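Local coordinates for sporozoite surface protein 2 (Plasmodium vivax, PDB 4HQN) that probably serves as a metal-dependent adhesin on the sporozoite surface, a membrane-anchored protein whose von Willebrand factor A domain binds manganese or magnesium, at residues I130-G135 with A158-G163. The protein carries 4 engineered substitutions. Residues are numbered along the deposited sequence; the frame is centred on the assembly and turned at random.
Sequences ILMTDG and AVIGIG
With chi1 at 52°, I162 sets CG1 between its own backbone N and carbonyl carbon, which lays CG1 over the backbone of T133, 3.7 Å from its N, and lets the side chain meet M132 at about a right angle. There CG2 of I162 lies 3.5 Å from CG of M132, with CD1 of I162 almost as close to the same carbon. M132 extends from the backbone and then bends at its thioether; I160 lies alongside, pointing the same way, its CD1 4.1 Å from CE of M132. That same CD1 also packs 3.6 Å from CG2 of I130.

The backbones are paired in parallel. A nearly straight bond from L131 N to A158 O (2.8 Å) starts the series, I160 N returns to L131 O, and T133 N reaches I160 O. The fourth bond, I162 N to T133 O at 3.1 Å, comes in from well above the carbonyl plane. T133 OG1 accepts from G135 N, an ST turn, and also bonds D26 OD2. D134 OD2 bonds OG of S30, which with S28 and T103 is a ligand of the A domain's metal-ion-dependent adhesion site, here holding manganese.

These are the two strands of a beta-alpha-beta crossover through helix 140-151. Strand 19-26 flanks 126-133 on its other edge, helices 33-49 and 192-203 cover the I130, M132 and I160 face, and helix 168-175 packs against L131 and V159.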
loop_
_atom_site.group_PDB
_atom_site.type_symbol
_atom_site.label_atom_id
_atom_site.label_comp_id
_atom_site.label_asym_id
_atom_site.label_seq_id
_atom_site.Cartn_x
_atom_site.Cartn_y
_atom_site.Cartn_z
ATOM N N ILE A 130 6.452 -6.294 3.026
ATOM C CA ILE A 130 7.709 -6.640 3.678
ATOM C C ILE A 130 7.679 -8.135 4.035
ATOM O O ILE A 130 6.878 -8.575 4.861
ATOM C CB ILE A 130 7.964 -5.783 4.942
ATOM C CG1 ILE A 130 8.109 -4.300 4.565
ATOM C CG2 ILE A 130 9.192 -6.292 5.669
ATOM C CD1 ILE A 130 8.219 -3.359 5.778
ATOM N N LEU A 131 8.525 -8.914 3.362
ATOM C CA LEU A 131 8.575 -10.365 3.536
ATOM C C LEU A 131 9.757 -10.721 4.416
ATOM O O LEU A 131 10.912 -10.510 4.048
ATOM C CB LEU A 131 8.697 -11.068 2.182
ATOM C CG LEU A 131 8.784 -12.599 2.209
ATOM C CD1 LEU A 131 7.504 -13.254 2.695
ATOM C CD2 LEU A 131 9.138 -13.126 0.825
ATOM N N MET A 132 9.454 -11.246 5.594
ATOM C CA MET A 132 10.477 -11.560 6.583
ATOM C C MET A 132 10.563 -13.083 6.675
ATOM O O MET A 132 9.646 -13.721 7.185
ATOM C CB MET A 132 10.053 -10.938 7.926
ATOM C CG MET A 132 11.131 -10.771 8.956
ATOM S SD MET A 132 10.577 -9.780 10.380
ATOM C CE MET A 132 10.104 -8.290 9.554
ATOM N N THR A 133 11.653 -13.659 6.169
ATOM C CA THR A 133 11.750 -15.112 5.999
ATOM C C THR A 133 13.199 -15.613 5.958
ATOM O O THR A 133 14.120 -14.814 5.751
ATOM C CB THR A 133 11.013 -15.573 4.718
ATOM O OG1 THR A 133 11.191 -16.980 4.553
ATOM C CG2 THR A 133 11.568 -14.878 3.500
ATOM N N ASP A 134 13.412 -16.914 6.193
ATOM C CA ASP A 134 14.732 -17.512 5.939
ATOM C C ASP A 134 14.885 -17.929 4.467
ATOM O O ASP A 134 15.956 -18.358 4.026
ATOM C CB ASP A 134 15.029 -18.694 6.866
ATOM C CG ASP A 134 14.036 -19.840 6.708
ATOM O OD1 ASP A 134 13.180 -19.798 5.802
ATOM O OD2 ASP A 134 14.103 -20.780 7.521
ATOM N N GLY A 135 13.796 -17.805 3.720
ATOM C CA GLY A 135 13.839 -17.990 2.286
ATOM C C GLY A 135 13.828 -19.451 1.889
ATOM O O GLY A 135 14.430 -19.832 0.890
ATOM N N ALA A 158 9.974 -5.785 -0.284
ATOM C CA ALA A 158 11.279 -5.828 0.356
ATOM C C ALA A 158 11.384 -7.103 1.186
ATOM O O ALA A 158 10.396 -7.584 1.734
ATOM C CB ALA A 158 11.501 -4.597 1.213
ATOM N N VAL A 159 12.584 -7.660 1.255
ATOM C CA VAL A 159 12.804 -8.908 1.972
ATOM C C VAL A 159 13.750 -8.642 3.123
ATOM O O VAL A 159 14.770 -7.957 2.971
ATOM C CB VAL A 159 13.382 -10.001 1.037
ATOM C CG1 VAL A 159 13.584 -11.325 1.773
ATOM C CG2 VAL A 159 12.447 -10.212 -0.111
ATOM N N ILE A 160 13.379 -9.146 4.293
ATOM C CA ILE A 160 14.254 -9.103 5.457
ATOM C C ILE A 160 14.548 -10.547 5.856
ATOM O O ILE A 160 13.634 -11.327 6.159
ATOM C CB ILE A 160 13.610 -8.301 6.597
ATOM C CG1 ILE A 160 13.356 -6.873 6.124
ATOM C CG2 ILE A 160 14.495 -8.313 7.856
ATOM C CD1 ILE A 160 12.478 -6.098 7.038
ATOM N N GLY A 161 15.816 -10.925 5.770
ATOM C CA GLY A 161 16.220 -12.264 6.154
ATOM C C GLY A 161 16.207 -12.416 7.670
ATOM O O GLY A 161 16.754 -11.581 8.394
ATOM N N ILE A 162 15.552 -13.468 8.143
ATOM C CA ILE A 162 15.601 -13.857 9.543
ATOM C C ILE A 162 15.831 -15.363 9.613
ATOM O O ILE A 162 15.793 -16.031 8.585
ATOM C CB ILE A 162 14.285 -13.540 10.261
ATOM C CG1 ILE A 162 13.102 -14.136 9.496
ATOM C CG2 ILE A 162 14.098 -12.042 10.397
ATOM C CD1 ILE A 162 11.788 -14.084 10.297
ATOM N N GLY A 163 16.075 -15.888 10.819
ATOM C CA GLY A 163 16.177 -17.320 11.032
ATOM C C GLY A 163 17.596 -17.816 11.173
ATOM O O GLY A 163 18.542 -17.140 10.785
#